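Local coordinates for galactan 1,3-beta-galactosidase (Phanerochaete chrysosporium, PDB 7BYS), which probably releases galactose from the ends of beta-1,3-galactan chains, as an exo-acting family 43 glycoside hydrolase that also carries a carbohydrate-binding module, at residues W97-S102 / S135-I140; A107-V112 / S127-G132; S42-A47 / S77-R82; Q160-S165 / A184-P189; F199-H204 / S241-D246. One frame throughout, in Å; residues are numbered along the deposited sequence. Where two conformers were deposited one is given.

Contact 1 of 5, residues W97-S102 / S135-I140; sequences WFHSDS and SRDESI
The imidazole of His-99 has Arg-136 backbone against one face: Arg-136 O stands 3.1 Å above the ring plane, displaced toward the rim, while Arg-136 CA lies 3.6 Å from the ring centroid in a CH-pi contact. At the ring edges sit two polar partners. NE2 gives a 2.7 Å hydrogen bond to Asp-101 OD2, which accepts with its anti lone pair, and ND1 is hydrogen-bonded to water 1 at 2.7 Å; the water donates to Asp-137 OD1. The CG of His-99 swings anti to its own N (chi1 172°), carrying the ring across to the opposing segment. Further along, Ile-140 CD1 rests over the five-membered ring of Trp-97, 3.9 Å from its centroid, with the two side chains crossing at roughly a right angle; Trp-97 NE1 is bonded to Tyr-171 O. With an alanine at His-99, Asp-101 OD2 and water 1 would probably lose their shared partner and a gap would open over the Arg-136 backbone. Chemically, in-plane partners at both nitrogens fix the imidazole's rotation, and the water links it to Asp-137, a galactose-binding residue whose OD2 is held by Ala-188 N.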
# COMPACT_ATOMS: atom_id res chain seq x y z
N TRP A 97 -18.72 3.19 3.02
CA TRP A 97 -18.75 1.96 3.79
C TRP A 97 -17.39 1.74 4.44
O TRP A 97 -16.35 2.21 3.94
CB TRP A 97 -19.07 0.74 2.91
CG TRP A 97 -20.50 0.68 2.45
CD1 TRP A 97 -21.16 1.63 1.74
CD2 TRP A 97 -21.43 -0.39 2.68
NE1 TRP A 97 -22.46 1.23 1.52
CE2 TRP A 97 -22.64 -0.01 2.07
CE3 TRP A 97 -21.35 -1.62 3.34
CZ2 TRP A 97 -23.79 -0.82 2.11
CZ3 TRP A 97 -22.49 -2.43 3.37
CH2 TRP A 97 -23.68 -2.03 2.76
N PHE A 98 -17.39 1.06 5.58
CA PHE A 98 -16.14 0.76 6.26
C PHE A 98 -16.31 -0.48 7.12
O PHE A 98 -17.42 -0.88 7.46
CB PHE A 98 -15.63 1.95 7.08
CG PHE A 98 -16.63 2.51 8.07
CD1 PHE A 98 -17.50 3.53 7.69
CD2 PHE A 98 -16.68 2.04 9.37
CE1 PHE A 98 -18.40 4.07 8.60
CE2 PHE A 98 -17.59 2.58 10.28
CZ PHE A 98 -18.45 3.59 9.89
N HIS A 99 -15.18 -1.09 7.48
CA HIS A 99 -15.17 -2.17 8.46
C HIS A 99 -15.32 -1.53 9.83
O HIS A 99 -14.51 -0.69 10.22
CB HIS A 99 -13.85 -2.93 8.34
CG HIS A 99 -13.62 -3.96 9.41
ND1 HIS A 99 -12.39 -4.56 9.58
CD2 HIS A 99 -14.44 -4.52 10.34
CE1 HIS A 99 -12.45 -5.42 10.58
NE2 HIS A 99 -13.68 -5.41 11.06
N SER A 100 -16.38 -1.91 10.54
CA SER A 100 -16.69 -1.38 11.86
C SER A 100 -16.49 -2.51 12.87
O SER A 100 -17.03 -3.60 12.71
CB SER A 100 -18.14 -0.89 11.86
OG SER A 100 -18.57 -0.51 13.15
N ASP A 101 -15.67 -2.26 13.89
CA ASP A 101 -15.37 -3.36 14.81
C ASP A 101 -15.05 -2.84 16.20
O ASP A 101 -14.90 -1.63 16.43
CB ASP A 101 -14.24 -4.25 14.27
CG ASP A 101 -14.56 -5.74 14.38
OD1 ASP A 101 -15.04 -6.16 15.46
OD2 ASP A 101 -14.38 -6.47 13.39
N SER A 102 -14.98 -3.78 17.13
CA SER A 102 -14.39 -3.59 18.45
C SER A 102 -12.89 -3.82 18.37
O SER A 102 -12.37 -4.35 17.38
CB SER A 102 -15.03 -4.56 19.45
OG SER A 102 -14.84 -5.91 19.05
N SER A 135 -18.48 -9.61 8.73
CA SER A 135 -17.74 -8.86 7.72
C SER A 135 -16.56 -8.20 8.42
O SER A 135 -16.76 -7.43 9.37
CB SER A 135 -18.63 -7.82 7.06
OG SER A 135 -17.92 -7.08 6.07
N ARG A 136 -15.35 -8.51 7.97
CA ARG A 136 -14.16 -7.86 8.51
C ARG A 136 -13.51 -7.00 7.42
O ARG A 136 -14.10 -5.99 7.04
CB ARG A 136 -13.24 -8.87 9.21
CG ARG A 136 -13.82 -9.31 10.54
CD ARG A 136 -12.92 -10.29 11.27
NE ARG A 136 -13.46 -10.65 12.58
CZ ARG A 136 -14.37 -11.60 12.79
NH1 ARG A 136 -14.89 -12.28 11.78
NH2 ARG A 136 -14.79 -11.84 14.02
N ASP A 137 -12.36 -7.39 6.87
CA ASP A 137 -11.83 -6.62 5.74
C ASP A 137 -12.88 -6.58 4.64
O ASP A 137 -13.52 -7.60 4.34
CB ASP A 137 -10.60 -7.30 5.16
CG ASP A 137 -9.32 -7.01 5.91
OD1 ASP A 137 -9.37 -6.45 7.02
OD2 ASP A 137 -8.26 -7.38 5.39
N GLU A 138 -13.06 -5.42 4.03
CA GLU A 138 -14.08 -5.27 3.00
C GLU A 138 -13.61 -4.28 1.95
O GLU A 138 -12.67 -3.51 2.16
CB GLU A 138 -15.45 -4.86 3.58
CG GLU A 138 -15.45 -3.66 4.53
CD GLU A 138 -14.91 -2.37 3.91
OE1 GLU A 138 -14.03 -1.76 4.53
OE2 GLU A 138 -15.35 -1.97 2.80
N SER A 139 -14.31 -4.29 0.82
CA SER A 139 -14.25 -3.19 -0.12
C SER A 139 -15.63 -3.03 -0.75
O SER A 139 -16.52 -3.87 -0.56
CB SER A 139 -13.15 -3.41 -1.16
OG SER A 139 -13.04 -2.31 -2.05
N ILE A 140 -15.79 -1.96 -1.52
CA ILE A 140 -17.00 -1.70 -2.28
C ILE A 140 -16.58 -1.57 -3.73
O ILE A 140 -15.66 -0.81 -4.04
CB ILE A 140 -17.69 -0.40 -1.82
CG1 ILE A 140 -18.12 -0.50 -0.35
CG2 ILE A 140 -18.88 -0.05 -2.73
CD1 ILE A 140 -19.22 -1.48 -0.11
O HOH W 1 -10.34 -4.10 7.86

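Contact 2 of 5, residues A107-V112 / S127-G132; sequences AAMVGV and SFKPLG
Val-110 and Phe-128 bury the most surface here, pairing through both backbone and side chains. As an antiparallel hydrogen-bonded pair they exchange Val-110 N to Phe-128 O (2.8 Å) and Phe-128 N to Val-110 O (2.9 Å). On the same side of the sheet, Val-110 CG2 sits over one face of the Phe-128 ring, 3.7 Å from its centroid and 16° off the normal. The ring reaches the valine because Phe-128 CG lies between its own N and carbonyl carbon (chi1 59°), folding the side chain back over the strand pair. Val-112 CG2 adds a looser touch, 3.8 Å from Phe-128 CE1.

Lys-129 comes next. Its aliphatic chain runs past Ala-108 O, then bends at the last torsion to bring NZ to two carbonyls: 2.9 Å to Ala-107 O and 3.2 Å to Ala-108 O. Both are approached from above the carbonyl plane. The ammonium also forms a salt bridge with Asp-134, so it ties the turn at 107-108 to the chain beyond 128.

These residues form the open end of the hairpin 109-115/123-128, away from its connecting turn; the two strands are the last of a four-stranded antiparallel propeller blade, with 123-128 at its edge.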
# COMPACT_ATOMS: atom_id res chain seq x y z
N ALA A 107 -16.64 -8.08 16.75
CA ALA A 107 -17.95 -7.60 16.31
C ALA A 107 -18.21 -7.84 14.83
O ALA A 107 -19.35 -8.14 14.45
CB ALA A 107 -18.10 -6.11 16.64
N ALA A 108 -17.18 -7.70 13.98
CA ALA A 108 -17.23 -8.06 12.56
C ALA A 108 -18.45 -7.48 11.83
O ALA A 108 -19.29 -8.20 11.30
CB ALA A 108 -17.16 -9.58 12.39
N MET A 109 -18.50 -6.15 11.79
CA MET A 109 -19.60 -5.44 11.15
C MET A 109 -19.09 -4.53 10.04
O MET A 109 -17.89 -4.31 9.87
CB MET A 109 -20.39 -4.62 12.18
CG MET A 109 -21.08 -5.49 13.20
SD MET A 109 -21.73 -4.52 14.57
CE MET A 109 -22.61 -5.78 15.50
N VAL A 110 -20.04 -4.03 9.24
CA VAL A 110 -19.81 -2.91 8.35
C VAL A 110 -20.45 -1.69 8.98
O VAL A 110 -21.37 -1.79 9.81
CB VAL A 110 -20.36 -3.12 6.91
CG1 VAL A 110 -19.63 -4.24 6.19
CG2 VAL A 110 -21.87 -3.36 6.94
N GLY A 111 -19.95 -0.51 8.62
CA GLY A 111 -20.60 0.74 8.95
C GLY A 111 -20.86 1.52 7.68
O GLY A 111 -20.17 1.34 6.67
N VAL A 112 -21.89 2.37 7.72
CA VAL A 112 -22.31 3.18 6.58
C VAL A 112 -22.46 4.63 7.02
O VAL A 112 -22.93 4.91 8.13
CB VAL A 112 -23.62 2.66 5.95
CG1 VAL A 112 -24.01 3.52 4.74
CG2 VAL A 112 -23.48 1.20 5.54
N SER A 127 -23.94 0.61 12.28
CA SER A 127 -23.19 -0.56 11.87
C SER A 127 -24.05 -1.81 11.96
O SER A 127 -24.98 -1.89 12.77
CB SER A 127 -21.94 -0.72 12.74
OG SER A 127 -21.12 0.44 12.65
N PHE A 128 -23.72 -2.81 11.13
CA PHE A 128 -24.51 -4.03 11.09
C PHE A 128 -23.70 -5.17 10.46
O PHE A 128 -22.65 -4.95 9.85
CB PHE A 128 -25.84 -3.82 10.34
CG PHE A 128 -25.66 -3.36 8.91
CD1 PHE A 128 -25.53 -2.02 8.59
CD2 PHE A 128 -25.63 -4.29 7.89
CE1 PHE A 128 -25.37 -1.61 7.28
CE2 PHE A 128 -25.47 -3.89 6.57
CZ PHE A 128 -25.34 -2.55 6.27
N LYS A 129 -24.20 -6.40 10.65
CA LYS A 129 -23.65 -7.58 9.99
C LYS A 129 -24.39 -7.82 8.69
O LYS A 129 -25.62 -8.01 8.72
CB LYS A 129 -23.79 -8.81 10.87
CG LYS A 129 -22.83 -8.87 12.05
CD LYS A 129 -22.90 -10.24 12.71
CE LYS A 129 -21.83 -10.43 13.76
NZ LYS A 129 -20.48 -10.51 13.17
N PRO A 130 -23.71 -7.84 7.54
CA PRO A 130 -24.40 -8.04 6.26
C PRO A 130 -25.01 -9.43 6.15
O PRO A 130 -24.32 -10.45 6.30
CB PRO A 130 -23.29 -7.83 5.22
CG PRO A 130 -22.03 -8.08 5.95
CD PRO A 130 -22.26 -7.63 7.37
N LEU A 131 -26.31 -9.47 5.86
CA LEU A 131 -27.12 -10.70 5.89
C LEU A 131 -26.94 -11.47 7.19
O LEU A 131 -27.14 -12.69 7.22
CB LEU A 131 -26.87 -11.57 4.66
CG LEU A 131 -26.99 -10.82 3.33
CD1 LEU A 131 -26.54 -11.69 2.19
CD2 LEU A 131 -28.41 -10.31 3.09
N GLY A 132 -26.56 -10.78 8.26
CA GLY A 132 -26.37 -11.39 9.55
C GLY A 132 -25.06 -12.12 9.75
O GLY A 132 -24.85 -12.69 10.82

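Contact 3 of 5, residues S42-A47 / S77-R82; sequences SALFKA and SNVVER
Phe-45 lays one face of its ring against Val-80. Val-80 CG2 stands over the face, shifted toward the rim, 3.7 Å from the ring centroid, and Val-80 CB approaches Phe-45 CD1 to 3.5 Å. With CG trans to the main-chain nitrogen (chi1 -178°), the ring is sent toward the strand. The same residue is held through its main chain: Phe-45 N donates to Asn-78 O at 2.8 Å, arriving close to the direction of the C=O bond, although the angle at the hydrogen, 135°, is far from straight. Beside it Leu-44 CD2 lies 3.9 Å from Ser-77 O at the more exposed end.

In the next shell, water closes the remaining distance. Water 2 donates to Ala-43 O and accepts from Val-80 N, both at 2.9 Å, while water 3 donates to Ala-43 O and to Glu-81 OE2, the latter at 2.7 Å. Leu-44 N is bonded to Ser-42 OG, an ST turn that shapes the loop just ahead of Phe-45. Asn-78 is itself held by Ser-75 OG at OD1 and by Asp-101 O at ND2. A serine in place of Phe-45 would probably strip Val-80 of the ring face on its loop side and open a gap between loop and strand.

Segment 42-47 belongs to the connection between strands 30-36 and 48-53 of one propeller blade; it packs on the start of strand 79-88, an edge strand of the following blade, which pairs with strand 93-101. Glu-81 and Arg-82, both galactose-binding, lie on strand 79-88.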
# COMPACT_ATOMS: atom_id res chain seq x y z
N SER A 42 -2.22 4.67 16.71
CA SER A 42 -3.28 3.88 17.30
C SER A 42 -3.94 3.01 16.24
O SER A 42 -4.01 3.37 15.06
CB SER A 42 -4.34 4.81 17.91
OG SER A 42 -5.42 4.07 18.45
N ALA A 43 -4.41 1.84 16.67
CA ALA A 43 -5.27 1.01 15.85
C ALA A 43 -6.73 1.42 15.93
O ALA A 43 -7.55 0.91 15.16
CB ALA A 43 -5.13 -0.46 16.28
N LEU A 44 -7.06 2.35 16.83
CA LEU A 44 -8.42 2.76 17.09
C LEU A 44 -8.76 4.00 16.28
O LEU A 44 -7.90 4.65 15.69
CB LEU A 44 -8.61 3.03 18.59
CG LEU A 44 -8.11 1.89 19.48
CD1 LEU A 44 -8.23 2.24 20.96
CD2 LEU A 44 -8.87 0.61 19.15
N PHE A 45 -10.04 4.34 16.27
CA PHE A 45 -10.55 5.34 15.34
C PHE A 45 -10.18 6.75 15.78
O PHE A 45 -10.53 7.18 16.88
CB PHE A 45 -12.06 5.20 15.24
CG PHE A 45 -12.70 6.15 14.25
CD1 PHE A 45 -12.12 6.38 13.01
CD2 PHE A 45 -13.90 6.77 14.55
CE1 PHE A 45 -12.72 7.22 12.10
CE2 PHE A 45 -14.50 7.61 13.64
CZ PHE A 45 -13.90 7.85 12.42
N LYS A 46 -9.48 7.46 14.90
CA LYS A 46 -9.27 8.90 15.02
C LYS A 46 -10.05 9.67 13.97
O LYS A 46 -10.77 10.62 14.32
CB LYS A 46 -7.78 9.24 14.89
CG LYS A 46 -7.50 10.73 14.94
CD LYS A 46 -6.01 11.01 14.89
CE LYS A 46 -5.72 12.51 14.82
NZ LYS A 46 -5.96 13.16 16.14
N ALA A 47 -9.95 9.30 12.69
CA ALA A 47 -10.73 9.95 11.65
C ALA A 47 -10.61 9.15 10.37
O ALA A 47 -9.64 8.41 10.15
CB ALA A 47 -10.24 11.38 11.40
N SER A 77 -12.59 4.44 20.87
CA SER A 77 -12.21 3.14 21.40
C SER A 77 -12.59 2.00 20.45
O SER A 77 -12.38 0.83 20.79
CB SER A 77 -12.84 2.91 22.77
OG SER A 77 -12.59 4.01 23.62
N ASN A 78 -13.12 2.31 19.28
CA ASN A 78 -13.56 1.31 18.32
C ASN A 78 -12.66 1.34 17.08
O ASN A 78 -11.78 2.19 16.95
CB ASN A 78 -15.02 1.54 17.94
CG ASN A 78 -15.97 1.07 19.01
OD1 ASN A 78 -16.53 1.88 19.75
ND2 ASN A 78 -16.16 -0.23 19.10
N VAL A 79 -12.94 0.42 16.17
CA VAL A 79 -12.15 0.23 14.95
C VAL A 79 -12.97 0.71 13.75
O VAL A 79 -14.14 0.33 13.59
CB VAL A 79 -11.76 -1.24 14.78
CG1 VAL A 79 -11.18 -1.49 13.40
CG2 VAL A 79 -10.77 -1.66 15.87
N VAL A 80 -12.36 1.56 12.93
CA VAL A 80 -12.94 1.99 11.65
C VAL A 80 -11.84 1.79 10.62
O VAL A 80 -10.82 2.48 10.67
CB VAL A 80 -13.39 3.45 11.68
CG1 VAL A 80 -13.73 3.92 10.26
CG2 VAL A 80 -14.60 3.62 12.60
N GLU A 81 -12.04 0.84 9.69
CA GLU A 81 -10.97 0.46 8.78
C GLU A 81 -11.46 0.42 7.34
O GLU A 81 -12.63 0.16 7.07
CB GLU A 81 -10.36 -0.91 9.15
CG GLU A 81 -9.44 -0.81 10.39
CD GLU A 81 -8.93 -2.15 10.88
OE1 GLU A 81 -9.30 -3.20 10.31
OE2 GLU A 81 -8.15 -2.17 11.85
N ARG A 82 -10.52 0.64 6.43
CA ARG A 82 -10.71 0.45 5.00
C ARG A 82 -11.95 1.17 4.45
O ARG A 82 -12.80 0.55 3.82
CB ARG A 82 -10.72 -1.03 4.64
CG ARG A 82 -9.37 -1.70 4.95
CD ARG A 82 -9.38 -3.20 4.66
NE ARG A 82 -8.09 -3.80 5.04
CZ ARG A 82 -6.98 -3.73 4.31
NH1 ARG A 82 -6.96 -3.14 3.13
NH2 ARG A 82 -5.87 -4.30 4.77
O HOH W 2 -9.61 2.30 13.60
O HOH W 3 -6.89 0.02 12.79
O HOH W 4 -10.04 5.26 10.37

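Contact 4 of 5, residues Q160-S165 / A184-P189; sequences QNFKIS and ATLEAP
Phe-162 fills the tight part of this contact, its ring set against Leu-186 near CD1 and against Pro-189 at the CE1-CZ edge. Pro-189 meets the ring at its rim: CB is 3.5 Å from Phe-162 CZ, and CG lies close to the ring plane, 3.8 Å from Phe-162 CE1. Leu-186 crosses the phenylalanine at about a right angle, bringing its CB to 3.9 Å from Phe-162 CD1. The ring is directed off strand 161-167 toward strand 186-187 and Pro-189, where Leu-153 and Leu-200 also touch buried side chains of the group.

The arrangement joins two consecutive blades of the five-bladed beta-propeller expected of family 43. Strand 161-167 is an inner member of the sheet 138-181, whereas 186-187 and 189-194 both pair with strand 197-204 of the next sheet, and the chain turns a corner at Ala-188 between them. That corner is fastened toward the sugar site, since Ala-188 N bonds to Asp-137 OD2.

Toward solvent the contact thins out. Here Gln-160 and Thr-185 lie side by side, pointing the same way, and Gln-160 OE1 comes within 3.4 Å of the methyl Thr-185 CG2; the amide's NE2 is instead bonded to Asn-158 O. One backbone bond secures this end, Thr-185 N to Gln-160 O at 3.1 Å. It is almost straight at the hydrogen (174°), yet the donor sits well above the carbonyl plane, 49° out of it. Gln-160 and Asn-161 both face Ser-156 across the sheet, a classic beta bulge at the start of strand 161-167.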
# COMPACT_ATOMS: atom_id res chain seq x y z
N GLN A 160 -12.97 -17.06 7.14
CA GLN A 160 -12.74 -18.27 6.37
C GLN A 160 -13.35 -18.22 4.97
O GLN A 160 -12.78 -18.80 4.04
CB GLN A 160 -13.27 -19.50 7.11
CG GLN A 160 -12.65 -19.69 8.48
CD GLN A 160 -11.14 -19.64 8.42
OE1 GLN A 160 -10.50 -20.55 7.88
NE2 GLN A 160 -10.56 -18.57 8.95
N ASN A 161 -14.48 -17.55 4.79
CA ASN A 161 -15.24 -17.60 3.54
C ASN A 161 -15.31 -16.19 2.97
O ASN A 161 -15.80 -15.27 3.64
CB ASN A 161 -16.65 -18.13 3.78
CG ASN A 161 -16.66 -19.50 4.45
OD1 ASN A 161 -15.74 -20.30 4.26
ND2 ASN A 161 -17.69 -19.77 5.23
N PHE A 162 -14.87 -16.04 1.73
CA PHE A 162 -14.85 -14.74 1.08
C PHE A 162 -16.12 -14.55 0.26
O PHE A 162 -16.47 -15.40 -0.56
CB PHE A 162 -13.64 -14.59 0.16
CG PHE A 162 -13.54 -13.23 -0.43
CD1 PHE A 162 -13.09 -12.17 0.34
CD2 PHE A 162 -13.96 -12.99 -1.73
CE1 PHE A 162 -13.04 -10.89 -0.20
CE2 PHE A 162 -13.92 -11.71 -2.26
CZ PHE A 162 -13.46 -10.67 -1.50
N LYS A 163 -16.79 -13.41 0.46
CA LYS A 163 -18.10 -13.18 -0.12
C LYS A 163 -18.13 -11.92 -0.97
O LYS A 163 -17.46 -10.92 -0.67
CB LYS A 163 -19.15 -13.07 0.97
CG LYS A 163 -19.39 -14.39 1.67
CD LYS A 163 -20.34 -14.28 2.85
CE LYS A 163 -20.50 -15.64 3.52
NZ LYS A 163 -21.14 -15.49 4.87
N ILE A 164 -18.94 -11.97 -2.02
CA ILE A 164 -19.33 -10.81 -2.80
C ILE A 164 -20.85 -10.74 -2.76
O ILE A 164 -21.51 -11.74 -3.06
CB ILE A 164 -18.84 -10.92 -4.25
CG1 ILE A 164 -17.31 -11.04 -4.26
CG2 ILE A 164 -19.31 -9.71 -5.04
CD1 ILE A 164 -16.73 -11.26 -5.65
N SER A 165 -21.39 -9.60 -2.37
CA SER A 165 -22.84 -9.48 -2.25
C SER A 165 -23.28 -8.14 -2.81
O SER A 165 -22.58 -7.14 -2.66
CB SER A 165 -23.27 -9.60 -0.80
OG SER A 165 -22.95 -10.90 -0.30
N ALA A 184 -11.53 -19.89 1.59
CA ALA A 184 -10.51 -19.18 0.83
C ALA A 184 -9.58 -18.33 1.69
O ALA A 184 -8.48 -18.01 1.22
CB ALA A 184 -11.18 -18.32 -0.23
N THR A 185 -9.98 -17.98 2.91
CA THR A 185 -9.18 -17.16 3.83
C THR A 185 -8.58 -15.93 3.14
O THR A 185 -7.38 -15.65 3.22
CB THR A 185 -8.10 -17.96 4.58
OG1 THR A 185 -7.10 -18.44 3.68
CG2 THR A 185 -8.73 -19.13 5.36
N LEU A 186 -9.44 -15.19 2.46
CA LEU A 186 -9.02 -14.01 1.73
C LEU A 186 -9.43 -12.75 2.48
O LEU A 186 -10.51 -12.69 3.08
CB LEU A 186 -9.64 -13.98 0.32
CG LEU A 186 -9.20 -15.09 -0.64
CD1 LEU A 186 -10.06 -15.08 -1.88
CD2 LEU A 186 -7.72 -14.96 -0.99
N GLU A 187 -8.58 -11.74 2.42
CA GLU A 187 -8.95 -10.44 2.96
C GLU A 187 -8.35 -9.35 2.08
O GLU A 187 -7.90 -9.61 0.96
CB GLU A 187 -8.64 -10.34 4.46
CG GLU A 187 -7.16 -10.39 4.79
CD GLU A 187 -6.91 -10.27 6.29
OE1 GLU A 187 -7.87 -10.28 7.08
OE2 GLU A 187 -5.73 -10.16 6.69
N ALA A 188 -8.41 -8.10 2.56
CA ALA A 188 -7.93 -6.93 1.83
C ALA A 188 -8.34 -6.94 0.35
O ALA A 188 -7.48 -6.81 -0.55
CB ALA A 188 -6.41 -6.82 1.98
N PRO A 189 -9.62 -7.09 0.04
CA PRO A 189 -10.03 -7.23 -1.36
C PRO A 189 -10.12 -5.89 -2.08
O PRO A 189 -10.32 -4.83 -1.49
CB PRO A 189 -11.43 -7.84 -1.25
CG PRO A 189 -11.97 -7.26 0.04
CD PRO A 189 -10.77 -7.25 0.96

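Contact 5 of 5, residues F199-H204 / S241-D246; sequences FLIASH and SQNAFD
Gln-242 reaches across to Ser-203 with a fully extended side chain. From CB the chain advances so that CG comes 4.0 Å from Ser-203 CB and CD 3.9 Å from Ser-203 OG. At the tip the amide divides its work: NE2 donates to Ser-203 OG at 3.0 Å, nearly straight (174°) and in the amide plane, while OE1 accepts from Trp-260 NE1. NE2 also makes a weak hydrogen bond to Glu-187 OE2. Ser-203 OG passes its own hydrogen to His-204 O, 2.9 Å away, so the hydroxyl is both acceptor and donor. These bonds fix the rotation of the amide of Gln-242, a galactose-binding residue.

Strands 197-204 and 242-249 lie in successive propeller blades, and their segments run roughly antiparallel, 142° apart, meeting through side chains without backbone pairing.

Further along the strands, Ile-201 faces a polar pair. Its CG2 packs 3.7 Å from Asn-243 CG, and its CB lies 3.5 Å from Asp-246 OD2. Asn-243 ND2 donates in its amide plane to the syn lone pair of Asp-246 OD2 at 3.1 Å, and it also bonds to Ala-188 O.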
# COMPACT_ATOMS: atom_id res chain seq x y z
N PHE A 199 -11.48 -8.22 -12.15
CA PHE A 199 -10.26 -8.73 -11.54
C PHE A 199 -10.29 -8.43 -10.05
O PHE A 199 -10.34 -7.26 -9.65
CB PHE A 199 -9.02 -8.11 -12.19
CG PHE A 199 -8.74 -8.66 -13.54
CD1 PHE A 199 -9.44 -8.20 -14.65
CD2 PHE A 199 -7.81 -9.67 -13.71
CE1 PHE A 199 -9.20 -8.74 -15.91
CE2 PHE A 199 -7.56 -10.21 -14.97
CZ PHE A 199 -8.26 -9.73 -16.07
N LEU A 200 -10.25 -9.49 -9.24
CA LEU A 200 -10.22 -9.40 -7.79
C LEU A 200 -8.78 -9.55 -7.34
O LEU A 200 -8.08 -10.48 -7.76
CB LEU A 200 -11.07 -10.52 -7.19
CG LEU A 200 -10.98 -10.77 -5.68
CD1 LEU A 200 -11.57 -9.61 -4.90
CD2 LEU A 200 -11.65 -12.06 -5.28
N ILE A 201 -8.31 -8.61 -6.51
CA ILE A 201 -7.02 -8.68 -5.84
C ILE A 201 -7.29 -8.84 -4.36
O ILE A 201 -8.16 -8.15 -3.82
CB ILE A 201 -6.22 -7.39 -6.07
CG1 ILE A 201 -6.22 -7.00 -7.55
CG2 ILE A 201 -4.82 -7.53 -5.50
CD1 ILE A 201 -5.56 -8.00 -8.43
N ALA A 202 -6.54 -9.71 -3.69
CA ALA A 202 -6.78 -9.96 -2.27
C ALA A 202 -5.53 -10.54 -1.64
O ALA A 202 -4.68 -11.12 -2.32
CB ALA A 202 -7.97 -10.91 -2.07
N SER A 203 -5.43 -10.39 -0.33
CA SER A 203 -4.41 -11.07 0.45
C SER A 203 -4.98 -12.33 1.09
O SER A 203 -6.19 -12.57 1.09
CB SER A 203 -3.84 -10.12 1.51
OG SER A 203 -4.70 -10.02 2.64
N HIS A 204 -4.09 -13.14 1.64
CA HIS A 204 -4.53 -14.16 2.58
C HIS A 204 -4.52 -13.58 3.99
O HIS A 204 -4.28 -12.38 4.20
CB HIS A 204 -3.72 -15.44 2.41
CG HIS A 204 -4.22 -16.30 1.30
ND1 HIS A 204 -5.45 -16.94 1.35
CD2 HIS A 204 -3.71 -16.57 0.08
CE1 HIS A 204 -5.64 -17.60 0.23
NE2 HIS A 204 -4.61 -17.39 -0.57
N SER A 241 3.80 -5.61 1.39
CA SER A 241 2.61 -4.77 1.39
C SER A 241 1.38 -5.65 1.44
O SER A 241 1.45 -6.88 1.37
CB SER A 241 2.60 -3.83 0.17
OG SER A 241 2.23 -4.53 -1.01
N GLN A 242 0.23 -4.99 1.57
CA GLN A 242 -1.07 -5.64 1.57
C GLN A 242 -2.03 -4.76 0.77
O GLN A 242 -2.06 -3.54 0.97
CB GLN A 242 -1.61 -5.80 2.99
CG GLN A 242 -2.91 -6.59 3.03
CD GLN A 242 -3.47 -6.73 4.43
OE1 GLN A 242 -3.28 -5.86 5.28
NE2 GLN A 242 -4.16 -7.84 4.68
N ASN A 243 -2.80 -5.39 -0.11
CA ASN A 243 -3.72 -4.66 -0.98
C ASN A 243 -4.62 -3.73 -0.18
O ASN A 243 -5.07 -4.06 0.92
CB ASN A 243 -4.59 -5.67 -1.73
CG ASN A 243 -5.34 -5.04 -2.87
OD1 ASN A 243 -4.76 -4.33 -3.69
ND2 ASN A 243 -6.63 -5.30 -2.95
N ALA A 244 -4.90 -2.56 -0.78
CA ALA A 244 -5.85 -1.60 -0.21
C ALA A 244 -6.85 -1.14 -1.27
O ALA A 244 -8.07 -1.12 -1.01
CB ALA A 244 -5.13 -0.37 0.37
N PHE A 245 -6.38 -0.79 -2.47
CA PHE A 245 -7.27 -0.30 -3.51
C PHE A 245 -6.62 -0.54 -4.86
O PHE A 245 -5.40 -0.39 -5.00
CB PHE A 245 -7.60 1.20 -3.34
CG PHE A 245 -8.87 1.60 -4.04
CD1 PHE A 245 -10.11 1.44 -3.42
CD2 PHE A 245 -8.83 2.09 -5.34
CE1 PHE A 245 -11.29 1.78 -4.08
CE2 PHE A 245 -10.00 2.43 -6.01
CZ PHE A 245 -11.22 2.28 -5.38
N ASP A 246 -7.43 -0.87 -5.85
CA ASP A 246 -6.93 -1.20 -7.18
C ASP A 246 -7.63 -0.26 -8.16
O ASP A 246 -8.82 -0.43 -8.45
CB ASP A 246 -7.18 -2.67 -7.46
CG ASP A 246 -6.70 -3.52 -6.32
OD1 ASP A 246 -5.47 -3.47 -6.05
OD2 ASP A 246 -7.54 -4.16 -5.65

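Along the chain contact 3 closes first, contact 1 then encloses contact 2, and contacts 4 and 5 follow in series. All lie in the five-bladed propeller. Contact 2 is internal to the blade 79-128; contact 3 ties that blade to the one before it and contact 1 to the one after, while contacts 4 and 5 carry the joining on to the last blade. Contacts 1 and 2 have centres about 7 Å apart; contacts 1 and 3, and 4 and 5, are each about 11 Å apart, against about 21 Å for contacts 2 and 5. Contacts 1, 3 and 5 each supply galactose-binding residues, so the blade junctions converge on the sugar site.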